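Local coordinates for LPXTG family cell surface protein Fms2 (Enterococcus faecium DO, PDB 5FCE) that probably serves as a cell-wall-anchored adhesin of the bacterial surface, the chain here being its ligand-binding region, at residues Ile22-Lys27 with Ala39-Gly44; Val58-Val63 with Ile69-Met74; Leu79-Ile84 with Trp111-Pro116; Lys89-Val94 with Met100-Asn105. All blocks are in the same frame, centred on the assembly; numbering follows the deposited sequence.

Interaction 1. Residues Ile22-Lys27 with Ala39-Gly44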
loop_
_atom_site.group_PDB
_atom_site.type_symbol
_atom_site.label_atom_id
_atom_site.label_comp_id
_atom_site.label_asym_id
_atom_site.label_seq_id
_atom_site.Cartn_x
_atom_site.Cartn_y
_atom_site.Cartn_z
ATOM N N ILE A 22 4.103 -5.333 -6.449
ATOM C CA ILE A 22 4.636 -4.300 -5.581
ATOM C C ILE A 22 4.582 -4.775 -4.139
ATOM O O ILE A 22 3.526 -5.195 -3.648
ATOM C CB ILE A 22 3.856 -2.979 -5.715
ATOM C CG1 ILE A 22 3.937 -2.478 -7.160
ATOM C CG2 ILE A 22 4.401 -1.930 -4.738
ATOM C CD1 ILE A 22 3.010 -1.313 -7.491
ATOM N N THR A 23 5.732 -4.728 -3.474
ATOM C CA THR A 23 5.838 -5.129 -2.080
ATOM C C THR A 23 6.032 -3.882 -1.208
ATOM O O THR A 23 6.946 -3.076 -1.441
ATOM C CB THR A 23 6.998 -6.130 -1.897
ATOM O OG1 THR A 23 6.697 -7.333 -2.628
ATOM C CG2 THR A 23 7.188 -6.468 -0.448
ATOM N N ILE A 24 5.162 -3.721 -0.212
ATOM C CA ILE A 24 5.170 -2.535 0.645
ATOM C C ILE A 24 5.258 -2.913 2.108
ATOM O O ILE A 24 4.338 -3.529 2.657
ATOM C CB ILE A 24 3.892 -1.695 0.466
ATOM C CG1 ILE A 24 3.708 -1.314 -0.998
ATOM C CG2 ILE A 24 3.963 -0.439 1.309
ATOM C CD1 ILE A 24 2.340 -0.740 -1.333
ATOM N N PRO A 25 6.360 -2.526 2.760
ATOM C CA PRO A 25 6.497 -2.784 4.193
ATOM C C PRO A 25 5.858 -1.653 4.976
ATOM O O PRO A 25 6.329 -0.512 4.907
ATOM C CB PRO A 25 8.018 -2.804 4.409
ATOM C CG PRO A 25 8.608 -2.058 3.226
ATOM C CD PRO A 25 7.519 -1.803 2.207
ATOM N N VAL A 26 4.778 -1.954 5.686
ATOM C CA VAL A 26 4.128 -0.934 6.495
ATOM C C VAL A 26 4.427 -1.146 7.973
ATOM O O VAL A 26 4.585 -2.275 8.436
ATOM C CB VAL A 26 2.598 -0.886 6.253
ATOM C CG1 VAL A 26 2.302 -0.718 4.753
ATOM C CG2 VAL A 26 1.930 -2.149 6.764
ATOM N N LYS A 27 4.543 -0.045 8.702
ATOM C CA LYS A 27 4.752 -0.108 10.152
ATOM C C LYS A 27 3.562 0.517 10.872
ATOM O O LYS A 27 3.319 1.723 10.774
ATOM C CB LYS A 27 6.058 0.597 10.545
ATOM C CG LYS A 27 6.390 0.499 12.035
ATOM C CD LYS A 27 7.748 1.103 12.400
ATOM C CE LYS A 27 7.727 2.627 12.390
ATOM N NZ LYS A 27 8.661 3.271 13.380
ATOM N N ALA A 39 -6.303 -3.379 0.900
ATOM C CA ALA A 39 -5.303 -2.333 0.715
ATOM C C ALA A 39 -5.308 -1.885 -0.738
ATOM O O ALA A 39 -5.281 -2.716 -1.647
ATOM C CB ALA A 39 -3.942 -2.836 1.124
ATOM N N VAL A 40 -5.376 -0.574 -0.959
ATOM C CA VAL A 40 -5.494 -0.040 -2.314
ATOM C C VAL A 40 -4.390 0.983 -2.565
ATOM O O VAL A 40 -4.270 1.968 -1.834
ATOM C CB VAL A 40 -6.880 0.611 -2.566
ATOM C CG1 VAL A 40 -6.942 1.209 -3.969
ATOM C CG2 VAL A 40 -8.000 -0.404 -2.390
ATOM N N LEU A 41 -3.570 0.736 -3.585
ATOM C CA LEU A 41 -2.562 1.709 -3.997
ATOM C C LEU A 41 -3.193 2.605 -5.068
ATOM O O LEU A 41 -3.754 2.111 -6.048
ATOM C CB LEU A 41 -1.352 0.972 -4.560
ATOM C CG LEU A 41 0.028 1.610 -4.570
ATOM C CD1 LEU A 41 0.409 2.134 -3.193
ATOM C CD2 LEU A 41 1.041 0.574 -5.061
ATOM N N THR A 42 -3.132 3.917 -4.874
ATOM C CA THR A 42 -3.862 4.825 -5.753
ATOM C C THR A 42 -3.021 6.040 -6.125
ATOM O O THR A 42 -2.098 6.406 -5.389
ATOM C CB THR A 42 -5.189 5.273 -5.088
ATOM O OG1 THR A 42 -5.878 6.195 -5.937
ATOM C CG2 THR A 42 -4.912 5.931 -3.755
ATOM N N TYR A 43 -3.304 6.644 -7.279
ATOM C CA TYR A 43 -2.717 7.949 -7.573
ATOM C C TYR A 43 -3.727 9.096 -7.492
ATOM O O TYR A 43 -3.463 10.210 -7.953
ATOM C CB TYR A 43 -1.940 7.958 -8.896
ATOM C CG TYR A 43 -2.724 7.570 -10.127
ATOM C CD1 TYR A 43 -2.920 6.235 -10.451
ATOM C CD2 TYR A 43 -3.227 8.541 -10.990
ATOM C CE1 TYR A 43 -3.624 5.870 -11.585
ATOM C CE2 TYR A 43 -3.925 8.191 -12.136
ATOM C CZ TYR A 43 -4.119 6.855 -12.424
ATOM O OH TYR A 43 -4.811 6.492 -13.552
ATOM N N GLY A 44 -4.875 8.826 -6.885
ATOM C CA GLY A 44 -5.870 9.867 -6.686
ATOM C C GLY A 44 -7.221 9.364 -6.211
ATOM O O GLY A 44 -8.162 9.232 -6.996
#

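Interaction 2. Residues Val58-Val63 with Ile69-Met74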
loop_
_atom_site.group_PDB
_atom_site.type_symbol
_atom_site.label_atom_id
_atom_site.label_comp_id
_atom_site.label_asym_id
_atom_site.label_seq_id
_atom_site.Cartn_x
_atom_site.Cartn_y
_atom_site.Cartn_z
ATOM N N VAL A 58 -5.277 -5.445 -2.914
ATOM C CA VAL A 58 -5.240 -6.808 -2.409
ATOM C C VAL A 58 -6.250 -6.933 -1.275
ATOM O O VAL A 58 -6.518 -5.963 -0.557
ATOM C CB VAL A 58 -3.811 -7.215 -1.946
ATOM C CG1 VAL A 58 -3.368 -6.400 -0.736
ATOM C CG2 VAL A 58 -3.739 -8.705 -1.646
ATOM N N TYR A 59 -6.829 -8.121 -1.150
ATOM C CA TYR A 59 -7.764 -8.433 -0.075
ATOM C C TYR A 59 -7.126 -9.475 0.833
ATOM O O TYR A 59 -6.605 -10.492 0.354
ATOM C CB TYR A 59 -9.079 -8.967 -0.648
ATOM C CG TYR A 59 -9.885 -7.947 -1.418
ATOM C CD1 TYR A 59 -10.772 -7.099 -0.766
ATOM C CD2 TYR A 59 -9.765 -7.839 -2.798
ATOM C CE1 TYR A 59 -11.514 -6.168 -1.470
ATOM C CE2 TYR A 59 -10.501 -6.911 -3.508
ATOM C CZ TYR A 59 -11.373 -6.084 -2.838
ATOM O OH TYR A 59 -12.110 -5.158 -3.542
ATOM N N LEU A 60 -7.149 -9.216 2.136
ATOM C CA LEU A 60 -6.474 -10.072 3.099
ATOM C C LEU A 60 -7.434 -10.467 4.196
ATOM O O LEU A 60 -8.358 -9.714 4.535
ATOM C CB LEU A 60 -5.290 -9.336 3.725
ATOM C CG LEU A 60 -4.177 -8.950 2.755
ATOM C CD1 LEU A 60 -3.271 -7.904 3.388
ATOM C CD2 LEU A 60 -3.382 -10.192 2.368
ATOM N N LYS A 61 -7.209 -11.642 4.773
ATOM C CA LYS A 61 -8.060 -12.105 5.864
ATOM C C LYS A 61 -7.224 -12.341 7.105
ATOM O O LYS A 61 -6.078 -12.780 6.999
ATOM C CB LYS A 61 -8.788 -13.398 5.474
ATOM C CG LYS A 61 -9.634 -13.283 4.215
ATOM C CD LYS A 61 -8.797 -13.599 2.973
ATOM C CE LYS A 61 -9.478 -13.201 1.668
ATOM N NZ LYS A 61 -8.484 -12.650 0.704
ATOM N N ASP A 62 -7.801 -12.035 8.269
ATOM C CA ASP A 62 -7.199 -12.315 9.576
ATOM C C ASP A 62 -5.777 -11.803 9.691
ATOM O O ASP A 62 -4.825 -12.570 9.846
ATOM C CB ASP A 62 -7.293 -13.808 9.893
ATOM C CG ASP A 62 -8.731 -14.306 9.876
ATOM O OD1 ASP A 62 -9.569 -13.711 10.589
ATOM O OD2 ASP A 62 -9.028 -15.260 9.127
ATOM N N VAL A 63 -5.652 -10.489 9.605
ATOM C CA VAL A 63 -4.353 -9.846 9.646
ATOM C C VAL A 63 -4.032 -9.468 11.090
ATOM O O VAL A 63 -4.909 -9.030 11.852
ATOM C CB VAL A 63 -4.321 -8.613 8.717
ATOM C CG1 VAL A 63 -2.973 -7.897 8.812
ATOM C CG2 VAL A 63 -4.596 -9.022 7.282
ATOM N N ILE A 69 6.198 -3.028 14.292
ATOM C CA ILE A 69 6.796 -4.138 13.549
ATOM C C ILE A 69 6.326 -4.136 12.096
ATOM O O ILE A 69 5.126 -4.001 11.823
ATOM C CB ILE A 69 6.476 -5.498 14.204
ATOM C CG1 ILE A 69 7.160 -5.596 15.570
ATOM C CG2 ILE A 69 6.921 -6.657 13.318
ATOM C CD1 ILE A 69 6.959 -6.946 16.244
ATOM N N GLU A 70 7.269 -4.275 11.168
ATOM C CA GLU A 70 6.945 -4.191 9.743
ATOM C C GLU A 70 6.057 -5.334 9.267
ATOM O O GLU A 70 6.260 -6.495 9.628
ATOM C CB GLU A 70 8.212 -4.123 8.885
ATOM C CG GLU A 70 8.673 -2.697 8.598
ATOM C CD GLU A 70 9.888 -2.649 7.700
ATOM O OE1 GLU A 70 10.369 -3.728 7.294
ATOM O OE2 GLU A 70 10.349 -1.527 7.395
ATOM N N TYR A 71 5.059 -4.979 8.469
ATOM C CA TYR A 71 4.134 -5.944 7.904
ATOM C C TYR A 71 4.209 -5.762 6.399
ATOM O O TYR A 71 4.225 -4.631 5.898
ATOM C CB TYR A 71 2.707 -5.696 8.413
ATOM C CG TYR A 71 1.702 -6.626 7.772
ATOM C CD1 TYR A 71 1.050 -6.272 6.590
ATOM C CD2 TYR A 71 1.428 -7.870 8.324
ATOM C CE1 TYR A 71 0.150 -7.128 5.989
ATOM C CE2 TYR A 71 0.526 -8.737 7.724
ATOM C CZ TYR A 71 -0.113 -8.358 6.562
ATOM O OH TYR A 71 -1.013 -9.209 5.958
ATOM N N THR A 72 4.274 -6.869 5.671
ATOM C CA THR A 72 4.496 -6.780 4.243
ATOM C C THR A 72 3.223 -7.003 3.436
ATOM O O THR A 72 2.616 -8.066 3.494
ATOM C CB THR A 72 5.572 -7.763 3.797
ATOM O OG1 THR A 72 6.842 -7.319 4.297
ATOM C CG2 THR A 72 5.629 -7.808 2.303
ATOM N N ILE A 73 2.827 -5.980 2.691
ATOM C CA ILE A 73 1.695 -6.073 1.784
ATOM C C ILE A 73 2.215 -6.310 0.371
ATOM O O ILE A 73 3.187 -5.674 -0.066
ATOM C CB ILE A 73 0.843 -4.794 1.825
ATOM C CG1 ILE A 73 0.294 -4.582 3.238
ATOM C CG2 ILE A 73 -0.307 -4.878 0.825
ATOM C CD1 ILE A 73 -0.323 -3.211 3.486
HETATM N N MSE A 74 1.582 -7.240 -0.335
HETATM C CA MSE A 74 1.967 -7.532 -1.708
HETATM C C MSE A 74 0.797 -7.224 -2.612
HETATM O O MSE A 74 -0.316 -7.729 -2.397
HETATM C CB MSE A 74 2.366 -8.995 -1.844
HETATM C CG MSE A 74 3.482 -9.408 -0.891
HETATM SE SE MSE A 74 4.015 -11.252 -1.280
HETATM C CE MSE A 74 2.989 -11.517 -2.935
#

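Interaction 3. Residues Leu79-Ile84 with Trp111-Pro116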
loop_
_atom_site.group_PDB
_atom_site.type_symbol
_atom_site.label_atom_id
_atom_site.label_comp_id
_atom_site.label_asym_id
_atom_site.label_seq_id
_atom_site.Cartn_x
_atom_site.Cartn_y
_atom_site.Cartn_z
ATOM N N LEU A 79 -0.412 -0.888 -13.285
ATOM C CA LEU A 79 0.249 0.162 -14.064
ATOM C C LEU A 79 1.744 -0.121 -14.025
ATOM O O LEU A 79 2.273 -0.597 -13.009
ATOM C CB LEU A 79 0.006 1.562 -13.476
ATOM C CG LEU A 79 -1.306 2.306 -13.725
ATOM C CD1 LEU A 79 -1.262 3.703 -13.082
ATOM C CD2 LEU A 79 -1.571 2.433 -15.209
ATOM N N SER A 80 2.424 0.170 -15.130
ATOM C CA SER A 80 3.862 -0.075 -15.231
ATOM C C SER A 80 4.593 0.872 -14.301
ATOM O O SER A 80 4.038 1.885 -13.892
ATOM C CB SER A 80 4.344 0.191 -16.644
ATOM O OG SER A 80 4.285 1.580 -16.913
ATOM N N ILE A 81 5.847 0.568 -13.982
ATOM C CA ILE A 81 6.575 1.432 -13.054
ATOM C C ILE A 81 6.826 2.811 -13.677
ATOM O O ILE A 81 6.757 3.822 -12.982
ATOM C CB ILE A 81 7.858 0.766 -12.516
ATOM C CG1 ILE A 81 8.541 1.663 -11.466
ATOM C CG2 ILE A 81 8.819 0.428 -13.664
ATOM C CD1 ILE A 81 7.694 1.876 -10.194
ATOM N N ASP A 82 7.072 2.865 -14.990
ATOM C CA ASP A 82 7.233 4.167 -15.651
ATOM C C ASP A 82 5.996 5.048 -15.467
ATOM O O ASP A 82 6.101 6.234 -15.135
ATOM C CB ASP A 82 7.548 4.010 -17.145
ATOM C CG ASP A 82 8.969 3.563 -17.398
ATOM O OD1 ASP A 82 9.768 3.556 -16.435
ATOM O OD2 ASP A 82 9.291 3.233 -18.567
ATOM N N GLU A 83 4.820 4.458 -15.656
ATOM C CA GLU A 83 3.575 5.195 -15.504
ATOM C C GLU A 83 3.329 5.607 -14.056
ATOM O O GLU A 83 2.810 6.693 -13.792
ATOM C CB GLU A 83 2.402 4.370 -16.041
ATOM C CG GLU A 83 2.432 4.226 -17.555
ATOM C CD GLU A 83 2.028 5.506 -18.261
ATOM O OE1 GLU A 83 1.291 6.306 -17.650
ATOM O OE2 GLU A 83 2.421 5.699 -19.433
ATOM N N ILE A 84 3.710 4.741 -13.123
ATOM C CA ILE A 84 3.524 5.050 -11.702
ATOM C C ILE A 84 4.408 6.240 -11.328
ATOM O O ILE A 84 3.990 7.127 -10.591
ATOM C CB ILE A 84 3.875 3.852 -10.794
ATOM C CG1 ILE A 84 2.892 2.697 -10.994
ATOM C CG2 ILE A 84 3.842 4.262 -9.299
ATOM C CD1 ILE A 84 3.343 1.420 -10.313
ATOM N N TRP A 111 11.529 4.056 -5.012
ATOM C CA TRP A 111 11.333 2.607 -4.901
ATOM C C TRP A 111 12.475 1.794 -5.503
ATOM O O TRP A 111 13.094 2.201 -6.479
ATOM C CB TRP A 111 10.041 2.186 -5.607
ATOM C CG TRP A 111 8.791 2.742 -5.022
ATOM C CD1 TRP A 111 8.672 3.540 -3.925
ATOM C CD2 TRP A 111 7.466 2.514 -5.501
ATOM N NE1 TRP A 111 7.346 3.846 -3.708
ATOM C CE2 TRP A 111 6.585 3.219 -4.662
ATOM C CE3 TRP A 111 6.940 1.804 -6.580
ATOM C CZ2 TRP A 111 5.209 3.222 -4.854
ATOM C CZ3 TRP A 111 5.570 1.798 -6.768
ATOM C CH2 TRP A 111 4.724 2.503 -5.916
ATOM N N THR A 112 12.746 0.644 -4.896
ATOM C CA THR A 112 13.621 -0.358 -5.487
ATOM C C THR A 112 12.841 -0.993 -6.629
ATOM O O THR A 112 11.676 -1.356 -6.455
ATOM C CB THR A 112 14.014 -1.428 -4.447
ATOM O OG1 THR A 112 14.557 -0.780 -3.281
ATOM C CG2 THR A 112 15.065 -2.374 -5.006
ATOM N N VAL A 113 13.465 -1.102 -7.801
ATOM C CA VAL A 113 12.813 -1.696 -8.968
ATOM C C VAL A 113 13.707 -2.822 -9.478
ATOM O O VAL A 113 14.856 -2.583 -9.870
ATOM C CB VAL A 113 12.582 -0.662 -10.098
ATOM C CG1 VAL A 113 11.891 -1.306 -11.286
ATOM C CG2 VAL A 113 11.764 0.514 -9.601
ATOM N N VAL A 114 13.196 -4.050 -9.466
ATOM C CA VAL A 114 14.010 -5.208 -9.841
ATOM C C VAL A 114 13.357 -6.048 -10.940
ATOM O O VAL A 114 12.190 -5.828 -11.311
ATOM C CB VAL A 114 14.315 -6.110 -8.628
ATOM C CG1 VAL A 114 14.952 -5.299 -7.484
ATOM C CG2 VAL A 114 13.032 -6.777 -8.142
ATOM N N GLY A 115 14.106 -7.032 -11.432
ATOM C CA GLY A 115 13.666 -7.845 -12.550
ATOM C C GLY A 115 14.341 -7.356 -13.817
ATOM O O GLY A 115 14.427 -6.151 -14.055
ATOM N N PRO A 116 14.837 -8.286 -14.641
ATOM C CA PRO A 116 15.506 -7.905 -15.890
ATOM C C PRO A 116 14.521 -7.370 -16.936
ATOM O O PRO A 116 13.308 -7.566 -16.771
ATOM C CB PRO A 116 16.115 -9.225 -16.367
ATOM C CG PRO A 116 15.214 -10.278 -15.791
ATOM C CD PRO A 116 14.800 -9.747 -14.446
#

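Interaction 4. Residues Lys89-Val94 with Met100-Asn105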
loop_
_atom_site.group_PDB
_atom_site.type_symbol
_atom_site.label_atom_id
_atom_site.label_comp_id
_atom_site.label_asym_id
_atom_site.label_seq_id
_atom_site.Cartn_x
_atom_site.Cartn_y
_atom_site.Cartn_z
ATOM N N LYS A 89 1.398 11.934 -7.004
ATOM C CA LYS A 89 1.264 11.491 -5.620
ATOM C C LYS A 89 0.675 10.086 -5.563
ATOM O O LYS A 89 -0.391 9.829 -6.142
ATOM C CB LYS A 89 0.339 12.438 -4.873
ATOM C CG LYS A 89 0.186 12.139 -3.394
ATOM C CD LYS A 89 -0.855 13.058 -2.786
ATOM C CE LYS A 89 -0.882 12.926 -1.288
ATOM N NZ LYS A 89 -2.164 12.328 -0.830
ATOM N N VAL A 90 1.358 9.181 -4.870
ATOM C CA VAL A 90 0.858 7.819 -4.712
ATOM C C VAL A 90 0.513 7.615 -3.247
ATOM O O VAL A 90 1.346 7.873 -2.378
ATOM C CB VAL A 90 1.903 6.774 -5.151
ATOM C CG1 VAL A 90 1.406 5.358 -4.860
ATOM C CG2 VAL A 90 2.233 6.931 -6.627
ATOM N N ASP A 91 -0.714 7.176 -2.973
ATOM C CA ASP A 91 -1.133 6.898 -1.603
ATOM C C ASP A 91 -1.487 5.427 -1.439
ATOM O O ASP A 91 -1.864 4.758 -2.414
ATOM C CB ASP A 91 -2.367 7.725 -1.214
ATOM C CG ASP A 91 -2.110 9.222 -1.205
ATOM O OD1 ASP A 91 -0.957 9.645 -1.007
ATOM O OD2 ASP A 91 -3.081 9.986 -1.398
ATOM N N LEU A 92 -1.371 4.935 -0.205
ATOM C CA LEU A 92 -1.875 3.609 0.156
ATOM C C LEU A 92 -3.039 3.771 1.120
ATOM O O LEU A 92 -2.904 4.398 2.171
ATOM C CB LEU A 92 -0.774 2.765 0.812
ATOM C CG LEU A 92 -1.192 1.362 1.262
ATOM C CD1 LEU A 92 -1.404 0.425 0.050
ATOM C CD2 LEU A 92 -0.172 0.780 2.262
ATOM N N ILE A 93 -4.186 3.221 0.751
ATOM C CA ILE A 93 -5.359 3.278 1.609
ATOM C C ILE A 93 -5.573 1.883 2.189
ATOM O O ILE A 93 -5.631 0.896 1.448
ATOM C CB ILE A 93 -6.592 3.733 0.802
ATOM C CG1 ILE A 93 -6.339 5.112 0.178
ATOM C CG2 ILE A 93 -7.852 3.805 1.688
ATOM C CD1 ILE A 93 -7.522 5.621 -0.663
ATOM N N VAL A 94 -5.649 1.793 3.510
ATOM C CA VAL A 94 -5.866 0.504 4.159
ATOM C C VAL A 94 -7.214 0.497 4.840
ATOM O O VAL A 94 -7.452 1.267 5.782
ATOM C CB VAL A 94 -4.791 0.178 5.197
ATOM C CG1 VAL A 94 -5.027 -1.218 5.768
ATOM C CG2 VAL A 94 -3.421 0.239 4.552
HETATM N N MSE A 100 -10.763 2.995 7.977
HETATM C CA MSE A 100 -9.744 3.194 6.949
HETATM C C MSE A 100 -8.665 4.146 7.400
HETATM O O MSE A 100 -8.896 5.013 8.238
HETATM C CB MSE A 100 -10.371 3.693 5.652
HETATM C CG MSE A 100 -11.131 4.993 5.765
HETATM SE SE MSE A 100 -11.637 5.481 3.945
HETATM C CE MSE A 100 -10.028 6.501 3.563
ATOM N N THR A 101 -7.477 3.980 6.836
ATOM C CA THR A 101 -6.393 4.905 7.096
ATOM C C THR A 101 -5.606 5.089 5.810
ATOM O O THR A 101 -5.519 4.170 4.997
ATOM C CB THR A 101 -5.496 4.427 8.259
ATOM O OG1 THR A 101 -4.532 5.438 8.575
ATOM C CG2 THR A 101 -4.786 3.128 7.914
ATOM N N ILE A 102 -5.076 6.290 5.611
ATOM C CA ILE A 102 -4.344 6.605 4.398
ATOM C C ILE A 102 -2.910 6.962 4.746
ATOM O O ILE A 102 -2.667 7.855 5.558
ATOM C CB ILE A 102 -4.985 7.782 3.639
ATOM C CG1 ILE A 102 -6.424 7.452 3.251
ATOM C CG2 ILE A 102 -4.179 8.108 2.379
ATOM C CD1 ILE A 102 -7.187 8.642 2.682
ATOM N N THR A 103 -1.963 6.245 4.147
ATOM C CA THR A 103 -0.555 6.607 4.223
ATOM C C THR A 103 -0.234 7.330 2.927
ATOM O O THR A 103 -0.369 6.748 1.846
ATOM C CB THR A 103 0.330 5.363 4.337
ATOM O OG1 THR A 103 -0.078 4.593 5.472
ATOM C CG2 THR A 103 1.799 5.735 4.470
ATOM N N GLU A 104 0.173 8.593 3.031
ATOM C CA GLU A 104 0.310 9.459 1.868
ATOM C C GLU A 104 1.728 9.495 1.320
ATOM O O GLU A 104 2.690 9.286 2.058
ATOM C CB GLU A 104 -0.114 10.889 2.209
ATOM C CG GLU A 104 -1.608 11.060 2.494
ATOM C CD GLU A 104 -1.959 12.498 2.843
ATOM O OE1 GLU A 104 -2.188 13.303 1.914
ATOM O OE2 GLU A 104 -1.992 12.829 4.048
ATOM N N ASN A 105 1.824 9.760 0.019
ATOM C CA ASN A 105 3.073 10.137 -0.648
ATOM C C ASN A 105 4.162 9.066 -0.619
ATOM O O ASN A 105 5.222 9.250 0.003
ATOM C CB ASN A 105 3.598 11.476 -0.102
ATOM C CG ASN A 105 4.586 12.140 -1.042
ATOM O OD1 ASN A 105 4.493 11.992 -2.264
ATOM N ND2 ASN A 105 5.547 12.871 -0.480
HETATM O O HOH W 1 4.224 9.919 -3.979
#

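Interaction 1. Residues Ile22-Lys27 with Ala39-Gly44
The hydrophobic core between the mixed sheet and the four-stranded antiparallel sheet of this flattened barrel is where Leu-41 meets Ile-22 and Ile-24. Strand 21-28 supplies the two isoleucines from one sheet, and strand 36-42 supplies the leucine from the facing one. All three residues are buried, and every contact is between methyl groups. Leu-41 CD2 lies 3.7 Å from Ile-22 CD1. The other branch, Leu-41 CD1, lies 3.9 Å from Ile-24 CD1. The leucine fork thus divides its two methyls between the two isoleucines, though Leu-41 CD2 is also 4.2 Å from Ile-24 CD1.

The two isoleucines are built alike. Each holds CG1 anti to the carbonyl carbon (chi1 -60° in Ile-22), and this together with an extended chi2 (170° in Ile-22) puts CD1 at the leucine. They are two residues apart on an extended strand and therefore point the same way. Leu-41 meets each of them at a slant. The backbones stay well apart: the nearest CA atoms, those of Ile-22 and Leu-41, are 9.5 Å from each other. This is a spacing of facing sheets, not of paired strands.

Just past the contact the chain leaves strand 36-42 through an ST turn, in which Thr-42 OG1 accepts from Gly-44 N at 3.0 Å.

Other strands close in around the three methyl-bearing side chains. Ile-55 of strand 54-60 touches both Ile-22 and Leu-41, and Leu-92 of strand 91-96 packs on Leu-41. Strand 21-28 is paired with strand 71-76, where the backbones of Ile-24 and Ile-73 are hydrogen-bonded.

Interaction 2. Residues Val58-Val63 with Ile69-Met74
Tyr-71 provides the aromatic part of this contact, meeting Leu-60 and Val-63 with the phenol end of its side chain. Leu-60 CD1 comes in at the ring edge, near the ring plane, and lies 3.7 Å from Tyr-71 OH. The two side chains approach from opposite directions. Val-63 crosses the tyrosine at about a right angle, with CG1 3.7 Å from Tyr-71 CZ. Val-63 CG2 is 3.8 Å from Tyr-71 OH. The tyrosine has CG anti to its own backbone N (chi1 176°), which carries the ring across to the 58-63 side.

The purely aliphatic part is a single pair. Val-58 CG1 sits 3.8 Å from Ile-73 CG2, the two side chains meeting at an angle.

A third kind of contact sets apolar carbon against backbone. Val-58 CB lies 3.6 Å from Met-74 O, and both valine methyls are close to the same oxygen. Met-74 is a selenomethionine, and the end of its side chain leads away.

The two short strand segments run at 132° to each other, 8.5 Å apart at closest approach. They face each other across the flattened barrel. Strand 54-60 is paired with strand 36-42, and the chain then turns a corner at Lys-61 and Asp-62. Val-63 starts strand 63-65, which pairs with strand 32-34. Strand 71-76 is paired with strand 21-28, whose Val-26 touches both Tyr-71 and Ile-73. Trp-65 meets the Tyr-71 ring edge to face.

Interaction 3. Residues Leu79-Ile84 with Trp111-Pro116
Ile-81 and Ile-84 of the short helix 81-85 pack against the six-membered ring of Trp-111. Ile-81 CD1 lies 3.7 Å from Trp-111 CE3, the two side chains sliding past each other in opposite directions. Ile-84 crosses the indole at about a right angle, and its CG2 lies 3.9 Å from both CZ3 and CH2 of Trp-111. With Ile-84 CG1 beside the backbone N (chi1 -67°), CG2 is left anti to it and turns to the tryptophan. All three residues are buried. Trp-111 NE1, at the other end of the indole, bonds to the backbone O of Leu-106.

The helix packs here on strand 112-114 and the residue leading into it, at one end of the barrel. Strand 112-114 lies parallel to strand 14-16, whose Tyr-15 touches both isoleucines. The helix begins at Ser-80, its N-cap, where OG accepts from Glu-83 N at 3.2 Å.

The looser side is at Val-113, which is partly exposed. It makes one contact with the helix segment: Val-113 CG2 lies 3.9 Å from Ile-81 CG1, the side chains reaching toward each other tip to tip. Asp-82 and Glu-83 of the same helix are exposed to solvent.

Interaction 4. Residues Lys89-Val94 with Met100-Asn105
A beta hairpin, formed by strands 91-96 and 99-103, makes this contact and edges the four-stranded antiparallel sheet. Leu-92 with Thr-103 and Val-94 with Thr-101 are hydrogen-bonded pairs; Ile-93 with Ile-102 is the non-hydrogen-bonded pair between them. Leu-92 N gives to Thr-103 O at 2.9 Å, and Val-94 N to Thr-101 O at 2.8 Å. Both bonds are returned.

On one face Ile-93 lies alongside Ile-102, CG1 to CG1 at 3.9 Å. Ile-93 CG2 meets the selenomethionine methyl, Met-100 CE, also at 3.9 Å. On the other face Val-94 CB packs on Thr-101 CG2, while Thr-103 OG1 bonds to the backbone O of Phe-6.

Past the strand pairs, polar groups take over. Lys-89 NZ forms salt bridges with Asp-91 OD2 at 2.6 Å, on the syn lone pair of that oxygen, and with Glu-104 OE1 at 2.9 Å, on the anti lone pair. Asp-91 OD1 accepts from Asn-105 N at 3.0 Å, with an N-H...O angle of 160°. A water molecule joins Val-90 N to Asn-105 OD1.

The lysine thus holds two acids together, and its charge probably offsets their mutual repulsion. The buried Asp-91 is gripped at both oxygens, which should fix the rotation of its carboxylate and favour its ionised form.

How the interactions relate
The centre of interaction 1 lies about 1 Å from the centre of the chain, and the other three touch it. Its strand 21-28 pairs with strand 71-76 of interaction 2, Val-26 N lying 2.7 Å from Tyr-71 O. Its strand 36-42 pairs with strand 91-96 of interaction 4, where Val-40 N is 2.8 Å from Ile-93 O. Interaction 3 adjoins the same core, with Ile-22 CD1 3.9 Å from Ile-84 CD1. Interactions 2 and 3 are farthest apart, about 21 Å between centres, and do not touch. The hairpin of interaction 4 is nested within the loop closed by interaction 3. All four belong to the immunoglobulin-like SgrA region.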